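Local coordinates for transcriptional protein SWT1 (Saccharomyces cerevisiae, PDB 4PQZ) that is involved in transcription, probably as an activator, and is an RNA endonuclease, of which this chain is the C-terminal, HEPN-like domain, at residues F43-E48 against H156-S161; K37-V42 against S117-L122; T134-L139 against Q149-Q154; E96-S101 against N106-L111. All blocks are in the same frame, centred on the assembly; numbering follows the deposited sequence.

Contact 1 (F43-E48 against H156-S161); sequences FEQVKE and HEWKTS
The indole of Trp158 is the flat group on which this helix pair turns: Val46 lies over one face of it and the amide of Gln45 meets it at the edge. The methyl CG2 of Val46 stands 3.8 Å from the centroid of the six-membered ring, only 11° off the ring normal, which makes a CH-pi contact. At the pyrrole edge the indole NE1 donates to Gln45 OE1 over 2.8 Å, with an N-H...O angle of 150°. The oxygen sits almost in the ring plane, while the indole nitrogen in turn lies in the plane of the amide, on a lone pair of OE1. The two planes are nevertheless 33° apart, so the amide is twisted rather than coplanar with the indole.

Gln45 reaches this edge because its chain runs extended beyond CG, and its CB also lies 3.6 Å from Trp158 NE1. With Val46 CG2 set beside the backbone N, the methyl is turned onto the benzene half of the indole, and Val46 N itself comes within 3.7 Å of Trp158 CZ2. The one N-H of a buried indole thus finds an acceptor, while its carbon surface meets a methyl group.

Phe128 and Trp132 of helix 122-139 also touch Val46, and Leu136 of the same helix touches Trp158. An indole from helix 145-163 bridging to helix 35-62, with a third helix alongside, is core packing of an all-helical domain, here the HEPN-like fold of the Swt1 C-terminal region.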
loop_
_atom_site.group_PDB
_atom_site.type_symbol
_atom_site.label_atom_id
_atom_site.label_comp_id
_atom_site.label_asym_id
_atom_site.label_seq_id
_atom_site.Cartn_x
_atom_site.Cartn_y
_atom_site.Cartn_z
ATOM N N PHE A 43 6.994 1.432 -7.614
ATOM C CA PHE A 43 6.165 0.223 -7.569
ATOM C C PHE A 43 6.663 -0.785 -6.532
ATOM O O PHE A 43 5.893 -1.229 -5.678
ATOM C CB PHE A 43 6.079 -0.416 -8.966
ATOM C CG PHE A 43 5.329 -1.729 -9.006
ATOM C CD1 PHE A 43 3.973 -1.778 -8.740
ATOM C CD2 PHE A 43 5.983 -2.906 -9.339
ATOM C CE1 PHE A 43 3.285 -2.985 -8.777
ATOM C CE2 PHE A 43 5.304 -4.121 -9.380
ATOM C CZ PHE A 43 3.955 -4.160 -9.102
ATOM N N GLU A 44 7.951 -1.122 -6.585
ATOM C CA GLU A 44 8.504 -2.115 -5.669
ATOM C C GLU A 44 8.624 -1.602 -4.233
ATOM O O GLU A 44 8.562 -2.388 -3.286
ATOM C CB GLU A 44 9.847 -2.658 -6.174
ATOM C CG GLU A 44 9.741 -3.481 -7.464
ATOM C CD GLU A 44 9.065 -4.842 -7.284
ATOM O OE1 GLU A 44 9.207 -5.443 -6.197
ATOM O OE2 GLU A 44 8.393 -5.312 -8.233
ATOM N N GLN A 45 8.784 -0.292 -4.065
ATOM C CA GLN A 45 8.822 0.279 -2.719
ATOM C C GLN A 45 7.426 0.427 -2.116
ATOM O O GLN A 45 7.215 0.106 -0.945
ATOM C CB GLN A 45 9.568 1.611 -2.693
ATOM C CG GLN A 45 11.093 1.474 -2.682
ATOM C CD GLN A 45 11.791 2.809 -2.868
ATOM O OE1 GLN A 45 11.181 3.871 -2.722
ATOM N NE2 GLN A 45 13.074 2.763 -3.202
ATOM N N VAL A 46 6.477 0.914 -2.917
ATOM C CA VAL A 46 5.065 0.936 -2.520
ATOM C C VAL A 46 4.592 -0.455 -2.069
ATOM O O VAL A 46 3.971 -0.588 -1.011
ATOM C CB VAL A 46 4.158 1.443 -3.658
ATOM C CG1 VAL A 46 2.692 1.230 -3.309
ATOM C CG2 VAL A 46 4.446 2.914 -3.942
ATOM N N LYS A 47 4.910 -1.472 -2.874
ATOM C CA LYS A 47 4.659 -2.882 -2.537
ATOM C C LYS A 47 5.211 -3.280 -1.165
ATOM O O LYS A 47 4.480 -3.822 -0.333
ATOM C CB LYS A 47 5.246 -3.819 -3.602
ATOM C CG LYS A 47 4.292 -4.205 -4.725
ATOM C CD LYS A 47 5.005 -5.027 -5.814
ATOM C CE LYS A 47 5.362 -6.436 -5.345
ATOM N NZ LYS A 47 6.299 -7.127 -6.287
ATOM N N GLU A 48 6.495 -3.012 -0.938
ATOM C CA GLU A 48 7.139 -3.345 0.335
ATOM C C GLU A 48 6.473 -2.647 1.515
ATOM O O GLU A 48 6.377 -3.200 2.608
ATOM C CB GLU A 48 8.620 -2.982 0.303
ATOM C CG GLU A 48 9.486 -3.944 -0.482
ATOM C CD GLU A 48 10.938 -3.506 -0.505
ATOM O OE1 GLU A 48 11.232 -2.382 -0.032
ATOM O OE2 GLU A 48 11.784 -4.283 -0.996
ATOM N N HIS A 156 7.922 11.446 -0.034
ATOM C CA HIS A 156 8.600 12.609 -0.614
ATOM C C HIS A 156 9.531 12.166 -1.742
ATOM O O HIS A 156 9.487 12.715 -2.844
ATOM C CB HIS A 156 9.379 13.392 0.453
ATOM C CG HIS A 156 10.184 14.535 -0.100
ATOM N ND1 HIS A 156 9.676 15.813 -0.242
ATOM C CD2 HIS A 156 11.463 14.591 -0.551
ATOM C CE1 HIS A 156 10.603 16.600 -0.751
ATOM N NE2 HIS A 156 11.698 15.884 -0.953
ATOM N N GLU A 157 10.351 11.155 -1.469
ATOM C CA GLU A 157 11.213 10.578 -2.498
ATOM C C GLU A 157 10.436 10.059 -3.719
ATOM O O GLU A 157 10.902 10.181 -4.853
ATOM C CB GLU A 157 12.072 9.455 -1.916
ATOM C CG GLU A 157 12.893 9.849 -0.713
ATOM C CD GLU A 157 13.826 8.740 -0.283
ATOM O OE1 GLU A 157 14.382 8.063 -1.175
ATOM O OE2 GLU A 157 13.996 8.536 0.940
ATOM N N TRP A 158 9.258 9.482 -3.491
ATOM C CA TRP A 158 8.438 9.000 -4.598
ATOM C C TRP A 158 7.971 10.141 -5.480
ATOM O O TRP A 158 8.121 10.081 -6.702
ATOM C CB TRP A 158 7.217 8.235 -4.099
ATOM C CG TRP A 158 7.539 6.950 -3.406
ATOM C CD1 TRP A 158 8.695 6.219 -3.508
ATOM C CD2 TRP A 158 6.695 6.246 -2.492
ATOM N NE1 TRP A 158 8.614 5.099 -2.709
ATOM C CE2 TRP A 158 7.397 5.093 -2.077
ATOM C CE3 TRP A 158 5.412 6.477 -1.982
ATOM C CZ2 TRP A 158 6.855 4.175 -1.176
ATOM C CZ3 TRP A 158 4.874 5.563 -1.092
ATOM C CH2 TRP A 158 5.595 4.428 -0.697
ATOM N N LYS A 159 7.386 11.160 -4.848
ATOM C CA LYS A 159 6.863 12.346 -5.540
ATOM C C LYS A 159 7.941 13.064 -6.358
ATOM O O LYS A 159 7.754 13.334 -7.546
ATOM C CB LYS A 159 6.260 13.344 -4.547
ATOM C CG LYS A 159 4.905 12.977 -4.010
ATOM C CD LYS A 159 4.415 14.012 -3.026
ATOM C CE LYS A 159 3.033 13.713 -2.530
ATOM N NZ LYS A 159 2.738 14.461 -1.258
ATOM N N THR A 160 9.078 13.343 -5.728
ATOM C CA THR A 160 10.122 14.119 -6.380
ATOM C C THR A 160 10.696 13.335 -7.555
ATOM O O THR A 160 10.909 13.902 -8.615
ATOM C CB THR A 160 11.220 14.570 -5.391
ATOM O OG1 THR A 160 11.956 13.436 -4.919
ATOM C CG2 THR A 160 10.593 15.298 -4.207
ATOM N N SER A 161 10.894 12.030 -7.383
ATOM C CA SER A 161 11.386 11.183 -8.470
ATOM C C SER A 161 10.370 11.092 -9.614
ATOM O O SER A 161 10.725 10.857 -10.771
ATOM C CB SER A 161 11.746 9.781 -7.953
ATOM O OG SER A 161 12.861 9.820 -7.064
#

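Contact 2 (K37-V42 against S117-L122); sequences KVSQNV and SKPTNL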
loop_
_atom_site.group_PDB
_atom_site.type_symbol
_atom_site.label_atom_id
_atom_site.label_comp_id
_atom_site.label_asym_id
_atom_site.label_seq_id
_atom_site.Cartn_x
_atom_site.Cartn_y
_atom_site.Cartn_z
ATOM N N LYS A 37 13.099 2.960 -14.653
ATOM C CA LYS A 37 13.873 2.747 -13.430
ATOM C C LYS A 37 13.119 3.291 -12.234
ATOM O O LYS A 37 13.102 2.682 -11.167
ATOM C CB LYS A 37 15.247 3.415 -13.515
ATOM C CG LYS A 37 16.074 3.339 -12.228
ATOM C CD LYS A 37 16.812 2.012 -12.090
ATOM C CE LYS A 37 17.692 1.994 -10.844
ATOM N NZ LYS A 37 16.880 2.010 -9.593
ATOM N N VAL A 38 12.498 4.447 -12.425
ATOM C CA VAL A 38 11.684 5.046 -11.384
ATOM C C VAL A 38 10.272 4.431 -11.362
ATOM O O VAL A 38 9.558 4.556 -10.379
ATOM C CB VAL A 38 11.636 6.581 -11.544
ATOM C CG1 VAL A 38 10.835 7.230 -10.432
ATOM C CG2 VAL A 38 13.044 7.148 -11.561
ATOM N N SER A 39 9.878 3.757 -12.436
ATOM C CA SER A 39 8.615 3.015 -12.437
ATOM C C SER A 39 8.665 1.837 -11.464
ATOM O O SER A 39 7.823 1.723 -10.570
ATOM C CB SER A 39 8.265 2.504 -13.834
ATOM O OG SER A 39 6.970 1.921 -13.849
ATOM N N GLN A 40 9.648 0.958 -11.647
ATOM C CA GLN A 40 9.823 -0.176 -10.745
ATOM C C GLN A 40 10.234 0.273 -9.340
ATOM O O GLN A 40 9.832 -0.336 -8.349
ATOM C CB GLN A 40 10.828 -1.176 -11.312
ATOM C CG GLN A 40 10.847 -2.484 -10.556
ATOM C CD GLN A 40 11.796 -3.487 -11.146
ATOM O OE1 GLN A 40 12.296 -3.302 -12.255
ATOM N NE2 GLN A 40 12.056 -4.564 -10.410
ATOM N N ASN A 41 11.017 1.347 -9.266
ATOM C CA ASN A 41 11.484 1.901 -7.992
ATOM C C ASN A 41 10.349 2.304 -7.038
ATOM O O ASN A 41 10.369 1.960 -5.856
ATOM C CB ASN A 41 12.408 3.094 -8.252
ATOM C CG ASN A 41 13.301 3.413 -7.077
ATOM O OD1 ASN A 41 13.329 2.681 -6.089
ATOM N ND2 ASN A 41 14.050 4.506 -7.183
ATOM N N VAL A 42 9.368 3.041 -7.551
ATOM C CA VAL A 42 8.171 3.381 -6.781
ATOM C C VAL A 42 7.309 2.144 -6.534
ATOM O O VAL A 42 6.946 1.847 -5.399
ATOM C CB VAL A 42 7.322 4.438 -7.512
ATOM C CG1 VAL A 42 5.994 4.678 -6.783
ATOM C CG2 VAL A 42 8.124 5.734 -7.694
ATOM N N SER A 117 -0.564 -3.166 -10.522
ATOM C CA SER A 117 0.592 -3.542 -11.334
ATOM C C SER A 117 1.530 -2.376 -11.624
ATOM O O SER A 117 1.233 -1.223 -11.287
ATOM C CB SER A 117 0.148 -4.225 -12.643
ATOM O OG SER A 117 -0.882 -3.504 -13.305
ATOM N N LYS A 118 2.668 -2.692 -12.238
ATOM C CA LYS A 118 3.692 -1.697 -12.541
ATOM C C LYS A 118 3.214 -0.724 -13.607
ATOM O O LYS A 118 2.816 -1.142 -14.697
ATOM C CB LYS A 118 4.987 -2.364 -13.002
ATOM C CG LYS A 118 6.188 -1.422 -12.966
ATOM C CD LYS A 118 7.438 -2.050 -13.579
ATOM C CE LYS A 118 7.668 -1.535 -14.996
ATOM N NZ LYS A 118 9.123 -1.342 -15.283
ATOM N N PRO A 119 3.234 0.582 -13.286
ATOM C CA PRO A 119 2.821 1.627 -14.227
ATOM C C PRO A 119 3.641 1.636 -15.524
ATOM O O PRO A 119 4.876 1.599 -15.483
ATOM C CB PRO A 119 3.058 2.910 -13.429
ATOM C CG PRO A 119 2.905 2.500 -12.016
ATOM C CD PRO A 119 3.517 1.138 -11.950
ATOM N N THR A 120 2.946 1.685 -16.659
ATOM C CA THR A 120 3.596 1.706 -17.968
ATOM C C THR A 120 3.612 3.098 -18.601
ATOM O O THR A 120 4.244 3.303 -19.635
ATOM C CB THR A 120 2.950 0.703 -18.953
ATOM O OG1 THR A 120 1.565 1.029 -19.147
ATOM C CG2 THR A 120 3.069 -0.714 -18.418
ATOM N N ASN A 121 2.920 4.050 -17.979
ATOM C CA ASN A 121 2.962 5.447 -18.426
ATOM C C ASN A 121 2.924 6.435 -17.259
ATOM O O ASN A 121 2.705 6.035 -16.112
ATOM C CB ASN A 121 1.847 5.747 -19.436
ATOM C CG ASN A 121 0.457 5.466 -18.889
ATOM O OD1 ASN A 121 -0.026 6.168 -18.009
ATOM N ND2 ASN A 121 -0.200 4.446 -19.432
ATOM N N LEU A 122 3.138 7.717 -17.546
ATOM C CA LEU A 122 3.265 8.717 -16.482
ATOM C C LEU A 122 1.951 8.954 -15.759
ATOM O O LEU A 122 1.920 9.096 -14.535
ATOM C CB LEU A 122 3.827 10.053 -17.007
ATOM C CG LEU A 122 4.097 11.099 -15.907
ATOM C CD1 LEU A 122 5.181 10.612 -14.945
ATOM C CD2 LEU A 122 4.449 12.494 -16.468
#
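Ser39 and Lys118 both start with the first side-chain torsion extended, and this brings them together. In Ser39 the hydroxyl is trans to the backbone N (chi1 -173°), which carries OG off the helix surface to the carbonyl of Pro119. Lys118 leaves its backbone in the same sense (chi1 -164°), then bends at chi3 and chi4, so that the aliphatic chain curls beside the serine instead of running straight past it.

The hydroxyl donates to Pro119 O over 2.7 Å, in the plane of that carbonyl and on one of its lone pairs, with a C=O...OG angle of 143°. Around the serine hydroxyl gather carbon atoms of the loop. Lys118 CG lies 3.5 Å from Ser39 OG, and on the proline ring Pro119 CD is 4.0 Å from the same OG. The hydroxyl is thus flanked by methylene groups of Lys118 and Pro119. Farther out, Lys118 CD rests 4.2 Å from Gln40 CA, extending the lysine packing to the next residue of the helix.

Lys118 further touches Asp36 and Phe43, both on helix 35-62. The ring of Pro119 packs on Leu125 and Phe128 of helix 122-139, and Asn121 caps the start of that helix through its OD1 and the N of Asp124. The loop between helix 113-116 and helix 122-139 is in this way tied to the early turns of helix 35-62.

Contact 3 (T134-L139 against Q149-Q154); sequences TVLHFL and QSLEKQ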
loop_
_atom_site.group_PDB
_atom_site.type_symbol
_atom_site.label_atom_id
_atom_site.label_comp_id
_atom_site.label_asym_id
_atom_site.label_seq_id
_atom_site.Cartn_x
_atom_site.Cartn_y
_atom_site.Cartn_z
ATOM N N THR A 134 -2.237 8.080 -0.239
ATOM C CA THR A 134 -3.425 8.311 0.579
ATOM C C THR A 134 -3.711 7.076 1.459
ATOM O O THR A 134 -3.882 7.209 2.665
ATOM C CB THR A 134 -4.662 8.617 -0.328
ATOM O OG1 THR A 134 -4.395 9.752 -1.153
ATOM C CG2 THR A 134 -5.932 8.889 0.497
ATOM N N VAL A 135 -3.737 5.887 0.840
ATOM C CA VAL A 135 -4.025 4.614 1.521
ATOM C C VAL A 135 -2.993 4.233 2.600
ATOM O O VAL A 135 -3.363 3.841 3.715
ATOM C CB VAL A 135 -4.171 3.456 0.502
ATOM C CG1 VAL A 135 -4.135 2.096 1.183
ATOM C CG2 VAL A 135 -5.451 3.622 -0.309
ATOM N N LEU A 136 -1.705 4.348 2.275
ATOM C CA LEU A 136 -0.654 4.089 3.256
ATOM C C LEU A 136 -0.781 4.951 4.508
ATOM O O LEU A 136 -0.472 4.505 5.608
ATOM C CB LEU A 136 0.726 4.228 2.634
ATOM C CG LEU A 136 1.083 3.068 1.700
ATOM C CD1 LEU A 136 2.361 3.351 0.902
ATOM C CD2 LEU A 136 1.153 1.743 2.455
ATOM N N HIS A 137 -1.243 6.179 4.337
ATOM C CA HIS A 137 -1.561 7.037 5.465
ATOM C C HIS A 137 -2.523 6.390 6.457
ATOM O O HIS A 137 -2.236 6.333 7.648
ATOM C CB HIS A 137 -2.111 8.382 4.979
ATOM C CG HIS A 137 -1.046 9.332 4.528
ATOM N ND1 HIS A 137 -1.301 10.417 3.713
ATOM C CD2 HIS A 137 0.282 9.368 4.786
ATOM C CE1 HIS A 137 -0.180 11.068 3.486
ATOM N NE2 HIS A 137 0.802 10.448 4.122
ATOM N N PHE A 138 -3.662 5.907 5.964
ATOM C CA PHE A 138 -4.645 5.230 6.816
ATOM C C PHE A 138 -4.091 3.939 7.419
ATOM O O PHE A 138 -4.314 3.658 8.594
ATOM C CB PHE A 138 -5.951 4.970 6.046
ATOM C CG PHE A 138 -6.617 6.239 5.553
ATOM C CD1 PHE A 138 -7.144 7.142 6.461
ATOM C CD2 PHE A 138 -6.695 6.527 4.193
ATOM C CE1 PHE A 138 -7.736 8.331 6.027
ATOM C CE2 PHE A 138 -7.284 7.705 3.745
ATOM C CZ PHE A 138 -7.809 8.613 4.663
ATOM N N LEU A 139 -3.341 3.184 6.621
ATOM C CA LEU A 139 -2.725 1.944 7.083
ATOM C C LEU A 139 -1.614 2.177 8.108
ATOM O O LEU A 139 -1.239 1.249 8.826
ATOM C CB LEU A 139 -2.190 1.105 5.914
ATOM C CG LEU A 139 -3.146 0.565 4.842
ATOM C CD1 LEU A 139 -2.330 -0.122 3.749
ATOM C CD2 LEU A 139 -4.175 -0.382 5.417
ATOM N N GLN A 149 6.817 9.176 10.317
ATOM C CA GLN A 149 7.855 10.035 9.722
ATOM C C GLN A 149 8.560 9.300 8.573
ATOM O O GLN A 149 8.754 9.844 7.479
ATOM C CB GLN A 149 8.902 10.462 10.776
ATOM C CG GLN A 149 8.367 11.351 11.913
ATOM C CD GLN A 149 9.468 11.839 12.859
ATOM O OE1 GLN A 149 10.582 12.128 12.430
ATOM N NE2 GLN A 149 9.153 11.929 14.151
ATOM N N SER A 150 8.920 8.045 8.832
ATOM C CA SER A 150 9.562 7.194 7.842
ATOM C C SER A 150 8.708 7.044 6.575
ATOM O O SER A 150 9.240 6.919 5.469
ATOM C CB SER A 150 9.880 5.832 8.474
ATOM O OG SER A 150 10.236 4.866 7.506
ATOM N N LEU A 151 7.385 7.079 6.729
ATOM C CA LEU A 151 6.493 6.984 5.578
ATOM C C LEU A 151 6.473 8.283 4.777
ATOM O O LEU A 151 6.496 8.253 3.553
ATOM C CB LEU A 151 5.068 6.588 5.998
ATOM C CG LEU A 151 4.077 6.463 4.827
ATOM C CD1 LEU A 151 4.403 5.234 3.984
ATOM C CD2 LEU A 151 2.607 6.475 5.275
ATOM N N GLU A 152 6.421 9.416 5.475
ATOM C CA GLU A 152 6.517 10.751 4.858
ATOM C C GLU A 152 7.798 10.920 4.034
ATOM O O GLU A 152 7.772 11.402 2.902
ATOM C CB GLU A 152 6.444 11.852 5.930
ATOM C CG GLU A 152 5.063 12.058 6.542
ATOM C CD GLU A 152 3.999 12.279 5.489
ATOM O OE1 GLU A 152 3.966 13.375 4.887
ATOM O OE2 GLU A 152 3.198 11.353 5.255
ATOM N N LYS A 153 8.915 10.511 4.621
ATOM C CA LYS A 153 10.199 10.548 3.945
ATOM C C LYS A 153 10.185 9.729 2.654
ATOM O O LYS A 153 10.747 10.134 1.641
ATOM C CB LYS A 153 11.301 10.050 4.885
ATOM C CG LYS A 153 12.639 9.833 4.213
ATOM C CD LYS A 153 13.593 9.060 5.112
ATOM C CE LYS A 153 14.669 8.349 4.291
ATOM N NZ LYS A 153 15.428 9.263 3.382
ATOM N N GLN A 154 9.534 8.578 2.692
ATOM C CA GLN A 154 9.501 7.692 1.535
ATOM C C GLN A 154 8.578 8.231 0.434
ATOM O O GLN A 154 8.885 8.130 -0.758
ATOM C CB GLN A 154 9.076 6.292 1.968
ATOM C CG GLN A 154 9.890 5.173 1.354
ATOM C CD GLN A 154 9.505 3.824 1.919
ATOM O OE1 GLN A 154 8.989 3.732 3.035
ATOM N NE2 GLN A 154 9.743 2.768 1.147
#
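Leu151 reaches across to Leu136 and His137 as its side chain is followed outward. Its CB points at the opposing helix, and CG, placed opposite the backbone N by a chi1 of 180°, delivers two methyls. CD1 lies 4.0 Å from Leu136 CB and also near Leu136 CD1. CD2 touches both residues: it is 3.9 Å from Leu136 CB, and it approaches the backbone at 3.7 Å from Leu136 O. The same CD2 stands 3.7 Å from His137 CD2, coming at the imidazole obliquely.

Next to this apolar meeting is a polar one. His137 NE2 donates to Glu152 OE2 over 2.8 Å with an N-H...O angle of 143°, a His-carboxylate hydrogen bond that uses the syn lone pair of OE2. The oxygen is tilted 22° from the imidazole plane, so the bond is not quite aligned with the ring. Glu152 gets there by bending at chi2, which swings the carboxylate in from a CB that does not itself face the other helix.

Leu136 also packs on Thr49 and Ile50 of helix 35-62, and Leu151 on Thr49, so the leucines lie on the side that meets this third helix. Helix 122-139 and helix 145-163 run antiparallel here, where the axes of segments 134-139 and 149-154 approach to 10.9 Å, as neighbours joined by a brief connection.

Contact 4 (E96-S101 against N106-L111); sequences ELFTCS and NEWKSL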
loop_
_atom_site.group_PDB
_atom_site.type_symbol
_atom_site.label_atom_id
_atom_site.label_comp_id
_atom_site.label_asym_id
_atom_site.label_seq_id
_atom_site.Cartn_x
_atom_site.Cartn_y
_atom_site.Cartn_z
ATOM N N GLU A 96 -11.437 0.101 10.769
ATOM C CA GLU A 96 -11.128 1.037 11.840
ATOM C C GLU A 96 -10.055 2.024 11.403
ATOM O O GLU A 96 -10.130 3.207 11.718
ATOM C CB GLU A 96 -10.646 0.293 13.081
ATOM C CG GLU A 96 -10.379 1.207 14.236
ATOM C CD GLU A 96 -9.469 0.604 15.288
ATOM O OE1 GLU A 96 -8.947 -0.513 15.078
ATOM O OE2 GLU A 96 -9.267 1.278 16.322
ATOM N N LEU A 97 -9.060 1.521 10.674
ATOM C CA LEU A 97 -7.972 2.358 10.170
ATOM C C LEU A 97 -8.467 3.312 9.078
ATOM O O LEU A 97 -7.858 4.342 8.814
ATOM C CB LEU A 97 -6.819 1.501 9.642
ATOM C CG LEU A 97 -6.267 0.451 10.606
ATOM C CD1 LEU A 97 -5.068 -0.283 10.026
ATOM C CD2 LEU A 97 -5.937 1.086 11.933
ATOM N N PHE A 98 -9.602 2.984 8.477
ATOM C CA PHE A 98 -10.122 3.778 7.383
ATOM C C PHE A 98 -11.308 4.663 7.777
ATOM O O PHE A 98 -12.042 5.137 6.903
ATOM C CB PHE A 98 -10.491 2.873 6.189
ATOM C CG PHE A 98 -9.300 2.373 5.410
ATOM C CD1 PHE A 98 -8.796 3.111 4.339
ATOM C CD2 PHE A 98 -8.689 1.165 5.735
ATOM C CE1 PHE A 98 -7.690 2.663 3.617
ATOM C CE2 PHE A 98 -7.582 0.700 5.021
ATOM C CZ PHE A 98 -7.082 1.455 3.956
ATOM N N THR A 99 -11.502 4.900 9.074
ATOM C CA THR A 99 -12.683 5.661 9.508
ATOM C C THR A 99 -12.798 7.048 8.853
ATOM O O THR A 99 -13.882 7.454 8.400
ATOM C CB THR A 99 -12.769 5.814 11.035
ATOM O OG1 THR A 99 -12.489 4.560 11.653
ATOM C CG2 THR A 99 -14.168 6.264 11.436
ATOM N N CYS A 100 -11.687 7.769 8.777
ATOM C CA CYS A 100 -11.727 9.100 8.160
ATOM C C CYS A 100 -11.411 9.063 6.665
ATOM O O CYS A 100 -10.759 9.953 6.115
ATOM C CB CYS A 100 -10.831 10.073 8.931
ATOM S SG CYS A 100 -11.383 10.177 10.658
ATOM N N SER A 101 -11.907 8.016 6.019
ATOM C CA SER A 101 -11.778 7.835 4.588
ATOM C C SER A 101 -13.168 7.539 4.044
ATOM O O SER A 101 -14.048 7.089 4.773
ATOM C CB SER A 101 -10.843 6.655 4.298
ATOM O OG SER A 101 -10.649 6.478 2.907
ATOM N N ASN A 106 -16.004 -2.822 -0.129
ATOM C CA ASN A 106 -16.052 -3.233 -1.537
ATOM C C ASN A 106 -14.908 -2.742 -2.460
ATOM O O ASN A 106 -14.621 -3.359 -3.487
ATOM C CB ASN A 106 -17.423 -2.888 -2.124
ATOM C CG ASN A 106 -17.593 -3.389 -3.543
ATOM O OD1 ASN A 106 -17.844 -4.574 -3.770
ATOM N ND2 ASN A 106 -17.457 -2.487 -4.511
ATOM N N GLU A 107 -14.247 -1.647 -2.086
ATOM C CA GLU A 107 -13.100 -1.126 -2.839
ATOM C C GLU A 107 -11.950 -2.162 -2.960
ATOM O O GLU A 107 -11.153 -2.124 -3.916
ATOM C CB GLU A 107 -12.593 0.169 -2.175
ATOM C CG GLU A 107 -12.185 1.307 -3.141
ATOM C CD GLU A 107 -10.775 1.137 -3.675
ATOM O OE1 GLU A 107 -10.001 0.392 -3.037
ATOM O OE2 GLU A 107 -10.439 1.732 -4.724
ATOM N N TRP A 108 -11.865 -3.076 -1.988
ATOM C CA TRP A 108 -10.759 -4.040 -1.926
ATOM C C TRP A 108 -11.098 -5.411 -2.493
ATOM O O TRP A 108 -10.253 -6.299 -2.538
ATOM C CB TRP A 108 -10.268 -4.178 -0.493
ATOM C CG TRP A 108 -9.937 -2.844 0.088
ATOM C CD1 TRP A 108 -10.677 -2.137 0.986
ATOM C CD2 TRP A 108 -8.810 -2.028 -0.240
ATOM N NE1 TRP A 108 -10.065 -0.956 1.273
ATOM C CE2 TRP A 108 -8.920 -0.854 0.530
ATOM C CE3 TRP A 108 -7.702 -2.186 -1.086
ATOM C CZ2 TRP A 108 -7.969 0.169 0.469
ATOM C CZ3 TRP A 108 -6.747 -1.161 -1.139
ATOM C CH2 TRP A 108 -6.899 -0.001 -0.378
ATOM N N LYS A 109 -12.333 -5.569 -2.942
ATOM C CA LYS A 109 -12.777 -6.822 -3.536
ATOM C C LYS A 109 -12.006 -7.122 -4.824
ATOM O O LYS A 109 -11.558 -8.249 -5.053
ATOM C CB LYS A 109 -14.283 -6.752 -3.794
ATOM C CG LYS A 109 -14.980 -8.094 -4.006
ATOM C CD LYS A 109 -16.470 -7.971 -3.685
ATOM C CE LYS A 109 -17.315 -8.836 -4.601
ATOM N NZ LYS A 109 -16.673 -10.151 -4.842
ATOM N N SER A 110 -11.858 -6.106 -5.665
ATOM C CA SER A 110 -11.107 -6.231 -6.916
ATOM C C SER A 110 -10.632 -4.848 -7.339
ATOM O O SER A 110 -11.399 -4.045 -7.876
ATOM C CB SER A 110 -11.961 -6.864 -8.030
ATOM O OG SER A 110 -11.162 -7.245 -9.151
ATOM N N LEU A 111 -9.366 -4.573 -7.059
ATOM C CA LEU A 111 -8.740 -3.321 -7.453
ATOM C C LEU A 111 -8.624 -3.249 -8.966
ATOM O O LEU A 111 -8.399 -4.271 -9.621
ATOM C CB LEU A 111 -7.333 -3.213 -6.857
ATOM C CG LEU A 111 -7.120 -2.877 -5.384
ATOM C CD1 LEU A 111 -5.617 -2.875 -5.097
ATOM C CD2 LEU A 111 -7.743 -1.521 -5.063
#
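Phe98 and Trp108 meet through apolar contact between their rings, and no hydrogen bond links the two segments. Phe98 CZ lies 3.8 Å from Trp108 CZ2, and Phe98 CE1 is 4.0 Å from the same atom, so the outer end of the phenyl ring meets one carbon of the benzene half of the indole.

As an aromatic pair the two are neither stacked nor set at right angles. The phenyl centroid is 5.7 Å from that of the five-membered indole ring, and the planes are inclined at 55°. The ring of Trp90 meets both. Glu107 OE1 lies over one face of the indole, 3.7 Å above the plane of the Trp108 ring.

The polar bonds here are local or reach outside the pair. Thr99 OG1 donates to Glu96 O over 2.7 Å, from a position tilted 34° from the carbonyl plane, and Trp108 O is hydrogen-bonded to Ser83 OG. Phe98 to Ser101 form a type I beta turn.

Leu139 and Val135 of helix 122-139 pack on Phe98 and Trp108 respectively, and Ile103 touches both. This is an aromatic cluster closing a short loop against the helical core of the HEPN-like fold.

Helix 35-62 carries contacts 1 and 2, whose centres are 9 Å apart and whose residues touch, with Phe43 CE1 lying 3.4 Å from Ser117 C. Contact 3 shares helix 145-163 with contact 1, and the two meet where Gln45 CB lies 4.0 Å from Gln154 NE2. Contact 4 is on the far side of the chain's centre from contacts 1 and 2, and it joins the rest through contact 3: Phe138 CB is 3.4 Å from Leu97 O. Contacts 2 and 4 are farthest apart, about 24 Å between centres. Together the four illustrate how a small all-helical domain is knit from side-chain contacts that share helices and touch one another.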